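Local structure of formate oxidase (Aspergillus oryzae, 5ZU2) at residues G15-T20 / N556-V561; R130-Y135 / G153-S158; I263-V268 / R539-S544. The protein is an FAD-dependent flavoenzyme of the GMC oxidoreductase family that probably oxidises formate. The protein carries 1 engineered substitution. One frame throughout, in Å; residues are numbered along the deposited sequence.

Contact 1: residues G15-T20 / N556-V561; sequences GTAGNT and NSVYAV. With FAD (flavin-adenine dinucleotide), chain D.
Thr16 sets its methyl on the ring of Tyr559 while its hydroxyl, the other branch of the same CB, holds the FAD. CG2 lies over one face of the ring, 3.7 Å from the Tyr559 centroid and displaced toward the CE2-CZ rim, in a CH-pi contact where the two side chains cross at about a right angle. With OG1 anti to the carbonyl carbon (chi1 -49°), CG2 is left anti to the backbone N and reaches helix 555-572, whereas OG1 stays beside the N and meets the cofactor. There OG1 accepts from FAD O4' at 2.5 Å and donates to FAD O2A at 2.6 Å, a double role that suits a hydroxyl. Val558 CG1 touches Thr16 CG2 at 3.8 Å and also FAD O5', and Ala17 CB packs against the same valine methyl. A branched but compact valine therefore touches protein and ligand together.

One helical turn on, Thr20 OG1 approaches Tyr559 CD1 obliquely at 3.2 Å. It donates to Thr16 O over 2.8 Å, so this hydroxyl finds a partner in its own helix although the aromatic ring lies against it. Behind these side chains the two helix segments run within 35° of parallel, their axes 8.2 Å apart at closest.

The backbone of the same turn adds to the grip on the diphosphate. Ala17 N gives FAD O1P a nearly straight bond of 2.9 Å (172°), and Thr16 N also reaches O2A. Gly15, at the N-cap, has no side chain, which lets FAD O5B come close to its CA. With amides and a hydroxyl gathered at the start of helix 16-25, the negative diphosphate is probably stabilised by the helix end, as in Rossmann-type dinucleotide sites, while Thr16 divides its work between methyl packing and hydroxyl bonding.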
# COMPACT_ATOMS: atom_id res chain seq x y z
N GLY A 15 -6.35 -10.67 4.40
CA GLY A 15 -5.85 -9.32 4.30
C GLY A 15 -6.80 -8.40 3.57
O GLY A 15 -8.02 -8.63 3.54
N THR A 16 -6.23 -7.37 2.95
CA THR A 16 -7.00 -6.34 2.27
C THR A 16 -7.84 -6.93 1.14
O THR A 16 -9.07 -6.80 1.14
CB THR A 16 -6.02 -5.31 1.74
OG1 THR A 16 -5.16 -4.97 2.82
CG2 THR A 16 -6.74 -4.06 1.25
N ALA A 17 -7.20 -7.57 0.16
CA ALA A 17 -7.96 -8.18 -0.92
C ALA A 17 -8.64 -9.49 -0.49
O ALA A 17 -9.75 -9.80 -0.97
CB ALA A 17 -7.06 -8.46 -2.12
N GLY A 18 -8.01 -10.24 0.40
CA GLY A 18 -8.57 -11.53 0.78
C GLY A 18 -9.95 -11.39 1.37
O GLY A 18 -10.89 -12.07 0.95
N ASN A 19 -10.11 -10.49 2.35
CA ASN A 19 -11.43 -10.35 2.94
C ASN A 19 -12.41 -9.72 1.96
O ASN A 19 -13.60 -10.04 1.99
CB ASN A 19 -11.38 -9.49 4.21
CG ASN A 19 -10.62 -10.16 5.33
OD1 ASN A 19 -10.47 -11.38 5.37
ND2 ASN A 19 -10.12 -9.35 6.26
N THR A 20 -11.94 -8.88 1.04
CA THR A 20 -12.83 -8.35 0.01
C THR A 20 -13.41 -9.48 -0.82
O THR A 20 -14.64 -9.59 -0.98
CB THR A 20 -12.08 -7.36 -0.89
OG1 THR A 20 -11.56 -6.26 -0.12
CG2 THR A 20 -13.00 -6.82 -1.97
N ASN A 556 -6.36 1.58 -2.60
CA ASN A 556 -7.57 1.67 -3.41
C ASN A 556 -7.52 0.66 -4.56
O ASN A 556 -8.48 -0.09 -4.78
CB ASN A 556 -7.70 3.11 -3.92
CG ASN A 556 -9.02 3.40 -4.62
OD1 ASN A 556 -9.17 4.44 -5.26
ND2 ASN A 556 -9.98 2.50 -4.50
N SER A 557 -6.39 0.59 -5.28
CA SER A 557 -6.27 -0.42 -6.34
C SER A 557 -6.28 -1.85 -5.79
O SER A 557 -6.76 -2.76 -6.47
CB SER A 557 -5.01 -0.18 -7.17
OG SER A 557 -3.83 -0.50 -6.46
N VAL A 558 -5.78 -2.07 -4.57
CA VAL A 558 -5.77 -3.43 -4.04
C VAL A 558 -7.20 -3.91 -3.77
O VAL A 558 -7.56 -5.04 -4.12
CB VAL A 558 -4.88 -3.51 -2.79
CG1 VAL A 558 -5.06 -4.86 -2.11
CG2 VAL A 558 -3.41 -3.30 -3.15
N TYR A 559 -8.02 -3.08 -3.14
CA TYR A 559 -9.44 -3.41 -2.98
C TYR A 559 -10.11 -3.66 -4.33
O TYR A 559 -10.88 -4.61 -4.48
CB TYR A 559 -10.17 -2.28 -2.25
CG TYR A 559 -10.05 -2.30 -0.73
CD1 TYR A 559 -10.80 -3.18 0.05
CD2 TYR A 559 -9.17 -1.43 -0.07
CE1 TYR A 559 -10.68 -3.18 1.46
CE2 TYR A 559 -9.05 -1.42 1.32
CZ TYR A 559 -9.81 -2.29 2.08
OH TYR A 559 -9.68 -2.26 3.45
N ALA A 560 -9.82 -2.82 -5.32
CA ALA A 560 -10.41 -3.00 -6.64
C ALA A 560 -10.07 -4.38 -7.21
O ALA A 560 -10.92 -5.02 -7.85
CB ALA A 560 -9.95 -1.89 -7.59
N VAL A 561 -8.83 -4.83 -7.01
CA VAL A 561 -8.42 -6.14 -7.50
C VAL A 561 -9.26 -7.24 -6.85
O VAL A 561 -9.73 -8.17 -7.53
CB VAL A 561 -6.92 -6.37 -7.22
CG1 VAL A 561 -6.59 -7.87 -7.34
CG2 VAL A 561 -6.07 -5.49 -8.13
PA FAD D . -2.20 -7.65 2.99
O1A FAD D . -0.91 -7.44 3.66
O2A FAD D . -3.25 -6.60 3.30
O5B FAD D . -2.84 -9.11 3.34
C5B FAD D . -2.02 -10.29 3.45
C4B FAD D . -2.61 -11.15 4.54
O4B FAD D . -2.09 -12.50 4.46
C3B FAD D . -2.34 -10.66 5.97
O3B FAD D . -3.51 -10.74 6.79
C2B FAD D . -1.28 -11.64 6.47
O2B FAD D . -1.27 -11.81 7.89
C1B FAD D . -1.71 -12.92 5.75
N9A FAD D . -0.64 -13.89 5.63
C8A FAD D . 0.58 -13.67 5.04
N7A FAD D . 1.38 -14.71 5.05
C5A FAD D . 0.65 -15.68 5.71
C6A FAD D . 0.95 -17.01 6.06
N6A FAD D . 2.11 -17.61 5.77
N1A FAD D . -0.01 -17.72 6.70
C2A FAD D . -1.17 -17.13 6.99
N3A FAD D . -1.55 -15.87 6.72
C4A FAD D . -0.59 -15.19 6.08
N1 FAD D . -1.90 2.11 0.99
C2 FAD D . -2.62 3.23 0.68
O2 FAD D . -3.34 3.28 -0.33
N3 FAD D . -2.54 4.35 1.52
C4 FAD D . -1.78 4.45 2.68
O4 FAD D . -1.78 5.50 3.34
C4X FAD D . -1.03 3.24 2.99
N5 FAD D . -0.27 3.24 4.07
C5X FAD D . 0.44 2.09 4.36
C6 FAD D . 1.23 2.08 5.52
C7 FAD D . 1.95 0.95 5.88
C7M FAD D . 2.80 0.97 7.13
C8 FAD D . 1.89 -0.20 5.06
C8M FAD D . 2.65 -1.44 5.42
C9 FAD D . 1.09 -0.19 3.91
C9A FAD D . 0.37 0.94 3.55
N10 FAD D . -0.46 0.99 2.41
C10 FAD D . -1.16 2.12 2.09
C1' FAD D . -0.53 -0.14 1.48
C2' FAD D . -1.76 -1.01 1.63
O2' FAD D . -2.13 -1.11 3.00
C3' FAD D . -1.41 -2.41 1.10
O3' FAD D . -0.77 -2.31 -0.17
C4' FAD D . -2.57 -3.39 1.00
O4' FAD D . -3.24 -3.44 2.26
C5' FAD D . -2.05 -4.74 0.54
O5' FAD D . -3.14 -5.68 0.53
P FAD D . -2.91 -7.20 0.24
O1P FAD D . -4.29 -7.83 0.43
O2P FAD D . -2.18 -7.30 -1.07
O3P FAD D . -1.97 -7.68 1.42

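Contact 2: residues R130-Y135 / G153-S158; sequences RKSATY and GPIPIS
Gly153 lies so close against the turn 130-133 that its CA touches Lys131 O and Ser132 O, a place suited to a residue without a side chain. Its N makes a weak bond to Ala133 O, while its carbonyl takes the Thr134 hydroxyl: OG1 donates to Gly153 O over 2.6 Å, on a lone pair in the carbonyl plane. Pro154 rests its CD 3.3 Å from Ser132 O. Ile155 N then bonds to Ser132 O at 2.9 Å, and Ile155 O accepts Thr134 N from well above the carbonyl plane. The side chain of Ile155 puts CD1 3.5 Å from Ser132 CB, with Tyr559 and Phe214 packing on it too; Ser132 OG itself bonds to Glu563. Past Pro156, Ile157 N bonds to Thr134 O (3.1 Å, 174°). CG1 of Ile157 stands between its backbone N and carbonyl carbon (chi1 76°), leaving CG2 3.6 Å from Ala133 CB and CD1 at the edge of the Tyr135 ring. Ala133, Tyr135, Ile155 and Ile157 share one face of the sheet. Strand 155-159 also pairs with 195-204, placing both parallel strands in the large mixed sheet. Both prolines fall where this pairing needs no N-H, leaving the bonds to Ile155 N and Ile157 N.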
# COMPACT_ATOMS: atom_id res chain seq x y z
N ARG A 130 -14.50 1.88 -6.91
CA ARG A 130 -15.45 2.56 -6.03
C ARG A 130 -16.34 1.61 -5.24
O ARG A 130 -16.90 2.03 -4.22
CB ARG A 130 -16.33 3.50 -6.87
CG ARG A 130 -15.48 4.60 -7.51
CD ARG A 130 -16.16 5.40 -8.57
NE ARG A 130 -15.21 6.33 -9.17
CZ ARG A 130 -15.51 7.32 -10.01
NH1 ARG A 130 -16.77 7.53 -10.38
NH2 ARG A 130 -14.56 8.08 -10.48
N LYS A 131 -16.42 0.34 -5.63
CA LYS A 131 -17.43 -0.57 -5.09
C LYS A 131 -17.24 -0.85 -3.59
O LYS A 131 -18.21 -1.12 -2.88
CB LYS A 131 -17.42 -1.87 -5.91
CG LYS A 131 -18.48 -2.90 -5.53
CD LYS A 131 -18.59 -4.00 -6.60
CE LYS A 131 -19.50 -5.16 -6.19
NZ LYS A 131 -19.59 -6.13 -7.33
N SER A 132 -16.01 -0.77 -3.08
CA SER A 132 -15.77 -1.18 -1.70
C SER A 132 -16.16 -0.13 -0.68
O SER A 132 -16.31 -0.46 0.51
CB SER A 132 -14.29 -1.51 -1.47
OG SER A 132 -13.76 -2.36 -2.46
N ALA A 133 -16.32 1.12 -1.10
CA ALA A 133 -16.41 2.24 -0.18
C ALA A 133 -17.81 2.81 -0.17
O ALA A 133 -18.56 2.70 -1.15
CB ALA A 133 -15.42 3.35 -0.56
N THR A 134 -18.17 3.36 0.97
CA THR A 134 -19.30 4.25 1.11
C THR A 134 -18.76 5.60 1.51
O THR A 134 -18.12 5.73 2.55
CB THR A 134 -20.30 3.71 2.13
OG1 THR A 134 -20.87 2.50 1.63
CG2 THR A 134 -21.39 4.73 2.41
N TYR A 135 -18.99 6.60 0.66
CA TYR A 135 -18.46 7.95 0.84
C TYR A 135 -19.33 8.77 1.80
O TYR A 135 -20.55 8.75 1.72
CB TYR A 135 -18.41 8.66 -0.51
CG TYR A 135 -18.00 10.10 -0.45
CD1 TYR A 135 -16.66 10.45 -0.33
CD2 TYR A 135 -18.94 11.13 -0.52
CE1 TYR A 135 -16.26 11.78 -0.27
CE2 TYR A 135 -18.56 12.47 -0.47
CZ TYR A 135 -17.22 12.78 -0.35
OH TYR A 135 -16.81 14.08 -0.30
N GLY A 153 -20.03 0.14 -0.63
CA GLY A 153 -19.43 -0.99 0.04
C GLY A 153 -19.23 -0.78 1.53
O GLY A 153 -19.51 0.29 2.09
N PRO A 154 -18.68 -1.80 2.18
CA PRO A 154 -18.59 -1.82 3.65
C PRO A 154 -17.40 -1.06 4.23
O PRO A 154 -17.25 -1.07 5.46
CB PRO A 154 -18.46 -3.31 3.95
CG PRO A 154 -17.63 -3.81 2.79
CD PRO A 154 -18.07 -3.01 1.59
N ILE A 155 -16.56 -0.43 3.41
CA ILE A 155 -15.43 0.34 3.92
C ILE A 155 -15.79 1.82 3.93
O ILE A 155 -15.76 2.45 2.87
CB ILE A 155 -14.17 0.12 3.08
CG1 ILE A 155 -13.75 -1.33 3.21
CG2 ILE A 155 -13.05 1.04 3.52
CD1 ILE A 155 -13.60 -1.86 1.96
N PRO A 156 -16.09 2.41 5.10
CA PRO A 156 -16.45 3.83 5.14
C PRO A 156 -15.24 4.71 4.86
O PRO A 156 -14.20 4.54 5.49
CB PRO A 156 -16.96 4.02 6.57
CG PRO A 156 -17.19 2.63 7.10
CD PRO A 156 -16.19 1.78 6.42
N ILE A 157 -15.39 5.64 3.91
CA ILE A 157 -14.32 6.58 3.59
C ILE A 157 -14.87 8.00 3.68
O ILE A 157 -16.06 8.25 3.47
CB ILE A 157 -13.72 6.37 2.19
CG1 ILE A 157 -14.70 6.91 1.13
CG2 ILE A 157 -13.35 4.88 1.97
CD1 ILE A 157 -14.11 7.05 -0.24
N SER A 158 -13.97 8.95 3.94
CA SER A 158 -14.35 10.34 4.04
C SER A 158 -13.13 11.18 3.75
O SER A 158 -12.00 10.70 3.87
CB SER A 158 -14.90 10.67 5.43
OG SER A 158 -15.05 12.07 5.61
O HOH W 1 -15.72 14.20 2.96

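Contact 3: residues I263-V268 / R539-S544; sequences ILSQGV and RVADAS. With FAD (flavin-adenine dinucleotide), chain D.
Asp542 meets Gly267 because its CG stands between its own backbone N and carbonyl carbon (chi1 58°), turning the carboxylate toward the 263-268 segment. In Ser265, OG lies beside the backbone N (chi1 -65°) and donates to Ala541 O over 2.8 Å. Asp542 OD2 accepts Gly267 N at 2.8 Å from above the carboxylate plane, and Thr271 OG1 is a further partner. OD1 holds two bonds from Ser544: OG on its syn lone pair at 2.6 Å, and N on the anti side at 2.8 Å, which closes an Asx turn. A carboxylate, with two acceptor oxygens, suits this buried place, and the four bonds fix its rotation.

Within this turn Ala543 N bonds to FAD O2P at 2.7 Å. Gly267 has a positive phi of 86°, where a side chain would jam against the preceding carbonyl O and be crowded by FAD O3P. Upstream, Leu264 N bonds to Arg539 O at 2.7 Å and Ala541 N to Leu264 O, while Ile263 CG2 packs 3.9 Å from Ala541 CB. Strand 538-540 is thereby added as the outermost strand beside 261-264 in the five-stranded parallel sheet of the FAD-binding Rossmann-type fold.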
# COMPACT_ATOMS: atom_id res chain seq x y z
N ILE A 263 -8.35 -19.10 -3.32
CA ILE A 263 -7.87 -17.77 -3.63
C ILE A 263 -6.71 -17.45 -2.69
O ILE A 263 -6.88 -17.42 -1.47
CB ILE A 263 -8.98 -16.71 -3.52
CG1 ILE A 263 -10.13 -17.00 -4.50
CG2 ILE A 263 -8.41 -15.31 -3.73
CD1 ILE A 263 -11.24 -17.83 -3.96
N LEU A 264 -5.54 -17.21 -3.27
CA LEU A 264 -4.34 -16.90 -2.51
C LEU A 264 -4.24 -15.38 -2.40
O LEU A 264 -4.20 -14.68 -3.42
CB LEU A 264 -3.11 -17.51 -3.18
CG LEU A 264 -1.76 -17.19 -2.53
CD1 LEU A 264 -1.80 -17.50 -1.03
CD2 LEU A 264 -0.61 -17.91 -3.24
N SER A 265 -4.21 -14.87 -1.17
CA SER A 265 -4.29 -13.45 -0.84
C SER A 265 -3.30 -13.10 0.27
O SER A 265 -3.62 -12.37 1.21
CB SER A 265 -5.71 -13.05 -0.42
OG SER A 265 -6.64 -13.21 -1.47
N GLN A 266 -2.09 -13.65 0.20
CA GLN A 266 -1.14 -13.47 1.28
C GLN A 266 -0.27 -12.24 1.09
O GLN A 266 0.68 -12.06 1.85
CB GLN A 266 -0.28 -14.72 1.47
CG GLN A 266 -1.03 -15.85 2.18
CD GLN A 266 -0.10 -16.96 2.67
OE1 GLN A 266 -0.47 -17.76 3.54
NE2 GLN A 266 1.11 -17.02 2.11
N GLY A 267 -0.55 -11.43 0.09
CA GLY A 267 0.16 -10.18 -0.09
C GLY A 267 1.44 -10.36 -0.87
O GLY A 267 1.92 -11.47 -1.10
N VAL A 268 2.03 -9.21 -1.23
CA VAL A 268 3.12 -9.17 -2.21
C VAL A 268 4.33 -10.01 -1.81
O VAL A 268 5.08 -10.48 -2.68
CB VAL A 268 3.51 -7.69 -2.46
CG1 VAL A 268 4.08 -7.07 -1.16
CG2 VAL A 268 4.54 -7.61 -3.58
N ARG A 539 -6.69 -18.96 -7.78
CA ARG A 539 -6.60 -17.57 -8.15
C ARG A 539 -5.74 -16.85 -7.12
O ARG A 539 -5.56 -17.33 -6.00
CB ARG A 539 -8.00 -16.95 -8.26
CG ARG A 539 -8.80 -17.51 -9.42
CD ARG A 539 -10.23 -17.05 -9.38
NE ARG A 539 -10.70 -16.54 -10.66
CZ ARG A 539 -11.69 -17.05 -11.38
NH1 ARG A 539 -12.36 -18.12 -10.99
NH2 ARG A 539 -12.01 -16.46 -12.52
N VAL A 540 -5.19 -15.71 -7.53
CA VAL A 540 -4.44 -14.81 -6.66
C VAL A 540 -5.16 -13.46 -6.65
O VAL A 540 -5.45 -12.89 -7.71
CB VAL A 540 -2.98 -14.64 -7.12
CG1 VAL A 540 -2.29 -13.58 -6.30
CG2 VAL A 540 -2.21 -15.96 -6.99
N ALA A 541 -5.44 -12.94 -5.45
CA ALA A 541 -6.09 -11.64 -5.32
C ALA A 541 -5.40 -10.88 -4.19
O ALA A 541 -5.72 -11.08 -3.01
CB ALA A 541 -7.59 -11.79 -5.09
N ASP A 542 -4.42 -10.04 -4.56
CA ASP A 542 -3.73 -9.12 -3.65
C ASP A 542 -2.81 -8.22 -4.49
O ASP A 542 -2.83 -8.25 -5.73
CB ASP A 542 -2.99 -9.86 -2.52
CG ASP A 542 -1.95 -10.87 -3.02
OD1 ASP A 542 -1.28 -10.59 -4.04
OD2 ASP A 542 -1.77 -11.94 -2.37
N ALA A 543 -1.99 -7.42 -3.80
CA ALA A 543 -1.12 -6.47 -4.49
C ALA A 543 -0.12 -7.16 -5.41
O ALA A 543 0.50 -6.48 -6.23
CB ALA A 543 -0.40 -5.59 -3.46
N SER A 544 0.09 -8.47 -5.30
CA SER A 544 1.11 -9.07 -6.14
C SER A 544 0.67 -9.22 -7.59
O SER A 544 1.53 -9.46 -8.45
CB SER A 544 1.53 -10.43 -5.61
OG SER A 544 0.47 -11.36 -5.74
PA FAD D . -2.20 -7.65 2.99
O1A FAD D . -0.91 -7.44 3.66
O2A FAD D . -3.25 -6.60 3.30
O5B FAD D . -2.84 -9.11 3.34
C5B FAD D . -2.02 -10.29 3.45
C4B FAD D . -2.61 -11.15 4.54
O4B FAD D . -2.09 -12.50 4.46
C3B FAD D . -2.34 -10.66 5.97
O3B FAD D . -3.51 -10.74 6.79
C2B FAD D . -1.28 -11.64 6.47
O2B FAD D . -1.27 -11.81 7.89
C1B FAD D . -1.71 -12.92 5.75
N9A FAD D . -0.64 -13.89 5.63
C8A FAD D . 0.58 -13.67 5.04
N7A FAD D . 1.38 -14.71 5.05
C5A FAD D . 0.65 -15.68 5.71
C6A FAD D . 0.95 -17.01 6.06
N6A FAD D . 2.11 -17.61 5.77
N1A FAD D . -0.01 -17.72 6.70
C2A FAD D . -1.17 -17.13 6.99
N3A FAD D . -1.55 -15.87 6.72
C4A FAD D . -0.59 -15.19 6.08
N1 FAD D . -1.90 2.11 0.99
C2 FAD D . -2.62 3.23 0.68
O2 FAD D . -3.34 3.28 -0.33
N3 FAD D . -2.54 4.35 1.52
C4 FAD D . -1.78 4.45 2.68
O4 FAD D . -1.78 5.50 3.34
C4X FAD D . -1.03 3.24 2.99
N5 FAD D . -0.27 3.24 4.07
C5X FAD D . 0.44 2.09 4.36
C6 FAD D . 1.23 2.08 5.52
C7 FAD D . 1.95 0.95 5.88
C7M FAD D . 2.80 0.97 7.13
C8 FAD D . 1.89 -0.20 5.06
C8M FAD D . 2.65 -1.44 5.42
C9 FAD D . 1.09 -0.19 3.91
C9A FAD D . 0.37 0.94 3.55
N10 FAD D . -0.46 0.99 2.41
C10 FAD D . -1.16 2.12 2.09
C1' FAD D . -0.53 -0.14 1.48
C2' FAD D . -1.76 -1.01 1.63
O2' FAD D . -2.13 -1.11 3.00
C3' FAD D . -1.41 -2.41 1.10
O3' FAD D . -0.77 -2.31 -0.17
C4' FAD D . -2.57 -3.39 1.00
O4' FAD D . -3.24 -3.44 2.26
C5' FAD D . -2.05 -4.74 0.54
O5' FAD D . -3.14 -5.68 0.53
P FAD D . -2.91 -7.20 0.24
O1P FAD D . -4.29 -7.83 0.43
O2P FAD D . -2.18 -7.30 -1.07
O3P FAD D . -1.97 -7.68 1.42

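Contacts 1 and 3 form two sides of one FAD diphosphate site, their centres 9 Å apart. Ala17 CB lies 3.1 Å from Ala541 O, and Val558 CG2 lies 3.8 Å from Ala543 CB, so Ala17 on helix 16-25 and Val558 on helix 555-572 both pack on the loop that follows strand 538-540. Helix 555-572 follows that strand in the chain, which ties both contacts to the C-terminal part of the sequence. Contact 2 touches contact 1 from the side of Tyr559, whose CE1 is 3.2 Å from Ile155 CD1, and stands farther from the cofactor, with the Ile157 side chain about 10 Å from FAD. Contacts 2 and 3 do not touch; their nearest atoms are about 12 Å apart.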